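Local coordinates for protein oxidoreductase (PDB 1ZH8) that probably catalyses NADP-dependent oxidation or reduction of an alcohol or carbonyl group, as a Rossmann-fold member of the GFO/IDH/MocA oxidoreductase family, at residues L33-F45 / E288-Q300. Residues are numbered along the deposited sequence; the frame is centred on the assembly and turned at random.
With NAP (NADP nicotinamide-adenine-dinucleotide phosphate), chain D.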
loop_
_atom_site.group_PDB
_atom_site.type_symbol
_atom_site.label_atom_id
_atom_site.label_comp_id
_atom_site.label_asym_id
_atom_site.label_seq_id
_atom_site.Cartn_x
_atom_site.Cartn_y
_atom_site.Cartn_z
ATOM N N LEU A 33 -8.283 -8.341 -30.339
ATOM C CA LEU A 33 -8.737 -9.024 -29.143
ATOM C C LEU A 33 -10.042 -9.784 -29.431
ATOM O O LEU A 33 -10.151 -10.967 -29.123
ATOM C CB LEU A 33 -8.879 -8.013 -27.988
ATOM C CG LEU A 33 -7.601 -7.244 -27.588
ATOM C CD1 LEU A 33 -7.880 -6.273 -26.467
ATOM C CD2 LEU A 33 -6.455 -8.191 -27.164
ATOM N N HIS A 34 -11.008 -9.117 -30.073
ATOM C CA HIS A 34 -12.319 -9.734 -30.338
ATOM C C HIS A 34 -12.340 -10.703 -31.501
ATOM O O HIS A 34 -12.848 -11.803 -31.373
ATOM C CB HIS A 34 -13.423 -8.679 -30.460
ATOM C CG HIS A 34 -13.808 -8.074 -29.147
ATOM N ND1 HIS A 34 -15.092 -7.659 -28.862
ATOM C CD2 HIS A 34 -13.082 -7.851 -28.023
ATOM C CE1 HIS A 34 -15.131 -7.179 -27.632
ATOM N NE2 HIS A 34 -13.926 -7.292 -27.098
ATOM N N LEU A 35 -11.779 -10.303 -32.630
ATOM C CA LEU A 35 -11.825 -11.153 -33.800
ATOM C C LEU A 35 -11.130 -12.507 -33.596
ATOM O O LEU A 35 -11.713 -13.537 -33.910
ATOM C CB LEU A 35 -11.275 -10.438 -35.024
ATOM C CG LEU A 35 -11.456 -11.183 -36.344
ATOM C CD1 LEU A 35 -12.937 -11.265 -36.734
ATOM C CD2 LEU A 35 -10.654 -10.466 -37.407
ATOM N N PRO A 36 -9.905 -12.527 -33.054
ATOM C CA PRO A 36 -9.274 -13.852 -32.917
ATOM C C PRO A 36 -10.071 -14.788 -31.980
ATOM O O PRO A 36 -10.142 -15.992 -32.213
ATOM C CB PRO A 36 -7.883 -13.543 -32.322
ATOM C CG PRO A 36 -7.676 -12.096 -32.520
ATOM C CD PRO A 36 -9.047 -11.451 -32.533
ATOM N N ALA A 37 -10.668 -14.236 -30.939
ATOM C CA ALA A 37 -11.526 -15.018 -30.073
ATOM C C ALA A 37 -12.763 -15.498 -30.836
ATOM O O ALA A 37 -13.107 -16.681 -30.797
ATOM C CB ALA A 37 -11.904 -14.219 -28.857
ATOM N N LEU A 38 -13.405 -14.580 -31.559
ATOM C CA LEU A 38 -14.574 -14.891 -32.383
ATOM C C LEU A 38 -14.310 -15.936 -33.437
ATOM O O LEU A 38 -15.166 -16.781 -33.704
ATOM C CB LEU A 38 -15.111 -13.629 -33.029
ATOM C CG LEU A 38 -15.985 -12.823 -32.071
ATOM C CD1 LEU A 38 -16.365 -11.470 -32.719
ATOM C CD2 LEU A 38 -17.244 -13.646 -31.589
ATOM N N LYS A 39 -13.113 -15.883 -34.024
ATOM C CA LYS A 39 -12.698 -16.835 -35.045
ATOM C C LYS A 39 -12.621 -18.237 -34.464
ATOM O O LYS A 39 -12.730 -19.227 -35.190
ATOM C CB LYS A 39 -11.333 -16.450 -35.615
ATOM C CG LYS A 39 -11.341 -15.403 -36.729
ATOM C CD LYS A 39 -9.906 -15.200 -37.259
ATOM C CE LYS A 39 -9.820 -14.086 -38.316
ATOM N NZ LYS A 39 -10.861 -14.205 -39.388
ATOM N N ASN A 40 -12.422 -18.327 -33.150
ATOM C CA ASN A 40 -12.380 -19.626 -32.487
ATOM C C ASN A 40 -13.756 -20.105 -32.051
ATOM O O ASN A 40 -13.903 -21.218 -31.563
ATOM C CB ASN A 40 -11.414 -19.584 -31.305
ATOM C CG ASN A 40 -9.963 -19.617 -31.748
ATOM O OD1 ASN A 40 -9.658 -19.839 -32.924
ATOM N ND2 ASN A 40 -9.060 -19.399 -30.810
ATOM N N LEU A 41 -14.762 -19.257 -32.247
ATOM C CA LEU A 41 -16.125 -19.552 -31.841
ATOM C C LEU A 41 -17.103 -19.470 -33.009
ATOM O O LEU A 41 -18.253 -19.069 -32.829
ATOM C CB LEU A 41 -16.553 -18.595 -30.724
ATOM C CG LEU A 41 -15.704 -18.686 -29.456
ATOM C CD1 LEU A 41 -16.039 -17.559 -28.490
ATOM C CD2 LEU A 41 -15.894 -20.034 -28.782
ATOM N N SER A 42 -16.671 -19.868 -34.201
ATOM C CA SER A 42 -17.540 -19.729 -35.380
ATOM C C SER A 42 -18.701 -20.724 -35.364
ATOM O O SER A 42 -19.623 -20.626 -36.166
ATOM C CB SER A 42 -16.748 -19.844 -36.676
ATOM O OG SER A 42 -15.984 -21.021 -36.653
ATOM N N HIS A 43 -18.670 -21.673 -34.439
ATOM C CA HIS A 43 -19.810 -22.553 -34.270
ATOM C C HIS A 43 -20.935 -21.867 -33.480
ATOM O O HIS A 43 -22.067 -22.363 -33.462
ATOM C CB HIS A 43 -19.388 -23.877 -33.634
ATOM C CG HIS A 43 -18.708 -23.719 -32.317
ATOM N ND1 HIS A 43 -17.409 -23.272 -32.201
ATOM C CD2 HIS A 43 -19.143 -23.943 -31.054
ATOM C CE1 HIS A 43 -17.076 -23.221 -30.922
ATOM N NE2 HIS A 43 -18.112 -23.620 -30.206
ATOM N N LEU A 44 -20.625 -20.724 -32.853
ATOM C CA LEU A 44 -21.593 -19.973 -32.033
ATOM C C LEU A 44 -21.992 -18.600 -32.615
ATOM O O LEU A 44 -23.117 -18.113 -32.397
ATOM C CB LEU A 44 -21.058 -19.772 -30.609
ATOM C CG LEU A 44 -20.528 -20.923 -29.735
ATOM C CD1 LEU A 44 -20.126 -20.358 -28.373
ATOM C CD2 LEU A 44 -21.551 -22.035 -29.574
ATOM N N PHE A 45 -21.057 -17.986 -33.343
ATOM C CA PHE A 45 -21.225 -16.635 -33.865
ATOM C C PHE A 45 -20.988 -16.567 -35.362
ATOM O O PHE A 45 -20.094 -17.235 -35.892
ATOM C CB PHE A 45 -20.260 -15.671 -33.163
ATOM C CG PHE A 45 -20.520 -15.529 -31.700
ATOM C CD1 PHE A 45 -21.510 -14.670 -31.242
ATOM C CD2 PHE A 45 -19.803 -16.281 -30.778
ATOM C CE1 PHE A 45 -21.774 -14.549 -29.894
ATOM C CE2 PHE A 45 -20.044 -16.157 -29.411
ATOM C CZ PHE A 45 -21.028 -15.301 -28.966
ATOM N N GLU A 288 -5.738 -19.628 -20.800
ATOM C CA GLU A 288 -7.001 -19.527 -21.539
ATOM C C GLU A 288 -7.205 -18.151 -22.144
ATOM O O GLU A 288 -6.646 -17.173 -21.682
ATOM C CB GLU A 288 -8.178 -19.822 -20.620
ATOM C CG GLU A 288 -8.202 -21.215 -20.067
ATOM C CD GLU A 288 -9.576 -21.608 -19.620
ATOM O OE1 GLU A 288 -10.476 -21.718 -20.489
ATOM O OE2 GLU A 288 -9.750 -21.807 -18.400
ATOM N N ASN A 289 -8.019 -18.073 -23.182
ATOM C CA ASN A 289 -8.331 -16.790 -23.778
ATOM C C ASN A 289 -9.587 -16.286 -23.078
ATOM O O ASN A 289 -10.645 -16.893 -23.210
ATOM C CB ASN A 289 -8.526 -16.927 -25.301
ATOM C CG ASN A 289 -8.873 -15.604 -25.972
ATOM O OD1 ASN A 289 -9.686 -14.818 -25.465
ATOM N ND2 ASN A 289 -8.259 -15.350 -27.117
ATOM N N SER A 290 -9.465 -15.200 -22.316
ATOM C CA SER A 290 -10.590 -14.667 -21.557
ATOM C C SER A 290 -11.651 -13.991 -22.428
ATOM O O SER A 290 -12.834 -14.006 -22.081
ATOM C CB SER A 290 -10.104 -13.695 -20.469
ATOM O OG SER A 290 -9.331 -12.637 -21.019
ATOM N N TYR A 291 -11.231 -13.394 -23.546
ATOM C CA TYR A 291 -12.168 -12.821 -24.516
ATOM C C TYR A 291 -13.025 -13.918 -25.123
ATOM O O TYR A 291 -14.231 -13.762 -25.294
ATOM C CB TYR A 291 -11.414 -12.064 -25.616
ATOM C CG TYR A 291 -10.491 -11.021 -25.051
ATOM C CD1 TYR A 291 -10.996 -9.793 -24.612
ATOM C CD2 TYR A 291 -9.119 -11.277 -24.901
ATOM C CE1 TYR A 291 -10.161 -8.834 -24.058
ATOM C CE2 TYR A 291 -8.265 -10.314 -24.347
ATOM C CZ TYR A 291 -8.803 -9.101 -23.932
ATOM O OH TYR A 291 -7.995 -8.132 -23.410
ATOM N N GLN A 292 -12.397 -15.043 -25.430
ATOM C CA GLN A 292 -13.122 -16.172 -25.966
ATOM C C GLN A 292 -14.107 -16.651 -24.915
ATOM O O GLN A 292 -15.265 -16.939 -25.220
ATOM C CB GLN A 292 -12.146 -17.282 -26.323
ATOM C CG GLN A 292 -12.774 -18.453 -27.011
ATOM C CD GLN A 292 -11.743 -19.482 -27.402
ATOM O OE1 GLN A 292 -10.671 -19.147 -27.926
ATOM N NE2 GLN A 292 -12.049 -20.746 -27.138
ATOM N N LYS A 293 -13.633 -16.712 -23.675
ATOM C CA LYS A 293 -14.432 -17.200 -22.576
ATOM C C LYS A 293 -15.652 -16.313 -22.323
ATOM O O LYS A 293 -16.747 -16.818 -22.044
ATOM C CB LYS A 293 -13.572 -17.364 -21.328
ATOM C CG LYS A 293 -12.942 -18.730 -21.242
ATOM C CD LYS A 293 -12.346 -18.939 -19.868
ATOM C CE LYS A 293 -13.345 -19.568 -18.891
ATOM N NZ LYS A 293 -12.841 -19.522 -17.471
ATOM N N GLU A 294 -15.477 -15.002 -22.452
ATOM C CA GLU A 294 -16.596 -14.109 -22.254
ATOM C C GLU A 294 -17.623 -14.203 -23.395
ATOM O O GLU A 294 -18.825 -14.038 -23.156
ATOM C CB GLU A 294 -16.153 -12.660 -21.954
ATOM C CG GLU A 294 -15.530 -11.910 -23.107
ATOM C CD GLU A 294 -15.027 -10.532 -22.722
ATOM O OE1 GLU A 294 -15.341 -10.053 -21.607
ATOM O OE2 GLU A 294 -14.311 -9.918 -23.545
ATOM N N PHE A 295 -17.172 -14.483 -24.617
ATOM C CA PHE A 295 -18.108 -14.617 -25.743
ATOM C C PHE A 295 -18.936 -15.899 -25.618
ATOM O O PHE A 295 -20.131 -15.920 -25.925
ATOM C CB PHE A 295 -17.399 -14.535 -27.097
ATOM C CG PHE A 295 -17.245 -13.124 -27.620
ATOM C CD1 PHE A 295 -18.330 -12.440 -28.150
ATOM C CD2 PHE A 295 -16.002 -12.488 -27.597
ATOM C CE1 PHE A 295 -18.196 -11.124 -28.629
ATOM C CE2 PHE A 295 -15.848 -11.184 -28.074
ATOM C CZ PHE A 295 -16.958 -10.497 -28.597
ATOM N N GLU A 296 -18.297 -16.950 -25.129
ATOM C CA GLU A 296 -18.981 -18.180 -24.818
ATOM C C GLU A 296 -20.078 -17.900 -23.793
ATOM O O GLU A 296 -21.208 -18.367 -23.953
ATOM C CB GLU A 296 -17.986 -19.227 -24.287
ATOM C CG GLU A 296 -17.039 -19.793 -25.350
ATOM C CD GLU A 296 -15.976 -20.787 -24.810
ATOM O OE1 GLU A 296 -15.978 -21.125 -23.603
ATOM O OE2 GLU A 296 -15.126 -21.237 -25.619
ATOM N N ASP A 297 -19.742 -17.121 -22.767
ATOM C CA ASP A 297 -20.658 -16.873 -21.659
ATOM C C ASP A 297 -21.870 -16.065 -22.143
ATOM O O ASP A 297 -23.026 -16.384 -21.823
ATOM C CB ASP A 297 -19.914 -16.177 -20.506
ATOM C CG ASP A 297 -20.786 -15.961 -19.277
ATOM O OD1 ASP A 297 -21.288 -16.936 -18.695
ATOM O OD2 ASP A 297 -20.946 -14.804 -18.872
ATOM N N PHE A 298 -21.587 -15.047 -22.952
ATOM C CA PHE A 298 -22.607 -14.226 -23.604
ATOM C C PHE A 298 -23.524 -15.073 -24.499
ATOM O O PHE A 298 -24.743 -14.854 -24.540
ATOM C CB PHE A 298 -21.898 -13.149 -24.414
ATOM C CG PHE A 298 -22.783 -12.346 -25.313
ATOM C CD1 PHE A 298 -23.710 -11.453 -24.791
ATOM C CD2 PHE A 298 -22.641 -12.436 -26.697
ATOM C CE1 PHE A 298 -24.508 -10.658 -25.645
ATOM C CE2 PHE A 298 -23.415 -11.656 -27.552
ATOM C CZ PHE A 298 -24.349 -10.762 -27.022
ATOM N N TYR A 299 -22.944 -16.048 -25.198
ATOM C CA TYR A 299 -23.745 -16.946 -25.998
ATOM C C TYR A 299 -24.733 -17.705 -25.124
ATOM O O TYR A 299 -25.885 -17.913 -25.512
ATOM C CB TYR A 299 -22.892 -17.939 -26.808
ATOM C CG TYR A 299 -23.772 -18.918 -27.561
ATOM C CD1 TYR A 299 -24.262 -18.608 -28.827
ATOM C CD2 TYR A 299 -24.164 -20.135 -26.979
ATOM C CE1 TYR A 299 -25.106 -19.486 -29.512
ATOM C CE2 TYR A 299 -25.007 -21.024 -27.655
ATOM C CZ TYR A 299 -25.470 -20.690 -28.920
ATOM O OH TYR A 299 -26.289 -21.558 -29.596
ATOM N N GLN A 300 -24.275 -18.137 -23.957
ATOM C CA GLN A 300 -25.093 -18.979 -23.089
ATOM C C GLN A 300 -26.200 -18.140 -22.442
ATOM O O GLN A 300 -27.328 -18.625 -22.238
ATOM C CB GLN A 300 -24.226 -19.700 -22.044
ATOM C CG GLN A 300 -23.470 -20.892 -22.611
ATOM C CD GLN A 300 -22.623 -21.599 -21.574
ATOM O OE1 GLN A 300 -21.711 -21.011 -21.000
ATOM N NE2 GLN A 300 -22.925 -22.871 -21.324
HETATM P PA NAP D . -9.821 2.381 -30.660
HETATM O O1A NAP D . -8.700 1.693 -31.352
HETATM O O2A NAP D . -9.763 3.848 -30.760
HETATM O O5B NAP D . -11.198 1.769 -31.209
HETATM C C5B NAP D . -12.358 2.566 -31.267
HETATM C C4B NAP D . -13.018 2.330 -32.612
HETATM O O4B NAP D . -14.306 2.931 -32.639
HETATM C C3B NAP D . -12.226 2.956 -33.754
HETATM O O3B NAP D . -12.375 2.076 -34.829
HETATM C C2B NAP D . -13.002 4.241 -33.989
HETATM O O2B NAP D . -12.889 5.027 -35.170
HETATM C C1B NAP D . -14.415 3.730 -33.807
HETATM N N9A NAP D . -15.352 4.833 -33.610
HETATM C C8A NAP D . -15.122 6.045 -32.998
HETATM N N7A NAP D . -16.273 6.752 -33.023
HETATM C C5A NAP D . -17.223 6.008 -33.646
HETATM C C6A NAP D . -18.560 6.232 -33.953
HETATM N N6A NAP D . -19.141 7.378 -33.639
HETATM N N1A NAP D . -19.292 5.262 -34.586
HETATM C C2A NAP D . -18.692 4.076 -34.935
HETATM N N3A NAP D . -17.371 3.850 -34.645
HETATM C C4A NAP D . -16.654 4.798 -34.011
HETATM O O3 NAP D . -9.786 1.990 -29.111
HETATM P PN NAP D . -9.825 0.481 -28.558
HETATM O O1N NAP D . -10.188 -0.547 -29.585
HETATM O O2N NAP D . -8.594 0.440 -27.782
HETATM O O5D NAP D . -11.038 0.483 -27.497
HETATM C C5D NAP D . -12.403 0.336 -27.846
HETATM C C4D NAP D . -13.155 -0.250 -26.654
HETATM O O4D NAP D . -12.543 -1.481 -26.286
HETATM C C3D NAP D . -13.060 0.670 -25.432
HETATM O O3D NAP D . -14.289 0.723 -24.748
HETATM C C2D NAP D . -12.020 0.030 -24.543
HETATM O O2D NAP D . -12.245 0.282 -23.172
HETATM C C1D NAP D . -12.163 -1.438 -24.915
HETATM N N1N NAP D . -10.914 -2.158 -24.681
HETATM C C2N NAP D . -10.936 -3.220 -23.823
HETATM C C3N NAP D . -9.769 -3.941 -23.551
HETATM C C7N NAP D . -9.833 -5.240 -22.787
HETATM O O7N NAP D . -8.605 -5.880 -22.531
HETATM N N7N NAP D . -11.005 -5.765 -22.379
HETATM C C4N NAP D . -8.573 -3.564 -24.177
HETATM C C5N NAP D . -8.561 -2.483 -25.067
HETATM C C6N NAP D . -9.746 -1.781 -25.312
HETATM P P2B NAP D . -12.310 4.713 -36.639
HETATM O O1X NAP D . -13.354 4.057 -37.518
HETATM O O2X NAP D . -11.111 3.795 -36.572
HETATM O O3X NAP D . -11.933 6.074 -37.182
HETATM O O HOH W 1 -8.338 -12.841 -28.401
HETATM O O HOH W 2 -16.286 -23.277 -27.459
#
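Helix segments 33-39 and 290-300 cross at -64° with their axes 8.4 Å apart at the closest, and Ala-37 and Gln-292 meet where the backbones come nearest. The methyl of Ala-37 rests on the first turn of the second helix, whose N-cap, Asn-289, accepts from Gln-292 N through OD1. Phe-295 then illustrates how one ring can join helix 28-39 and the start of strand 45-51 to helix 290-303. Leu-38 CD2 sits over its face, 3.9 Å from the ring centroid, while its edge points into the faces of both His-34 and Phe-45, T-shaped pairs with planes at 88° and 80°. Leu-41 CD1 packs against Phe-295 CB at 3.6 Å. His-34 is fixed in rotation by Asp-87 and Glu-112, which bind its two ring nitrogens. Farther along, Leu-44 CD2 lies over the centre of the Tyr-299 ring. Asn-40 ND2 makes a weak hydrogen bond to Gln-292 OE1, the two amide planes nearly perpendicular. With CG anti to the carbonyl carbon, Tyr-291 lays one ring face against Leu-33 CB and brings its OH to the carboxamide O7N of NADP, a hydrogen bond modelled very short, its exact length doubtful. A phenylalanine here would probably keep the leucine packing but leave that oxygen without its phenolic donor. Leu-33 CD1 touches nicotinamide C4N at 3.6 Å. The paired helices thus meet the nicotinamide through one apolar and one polar contact.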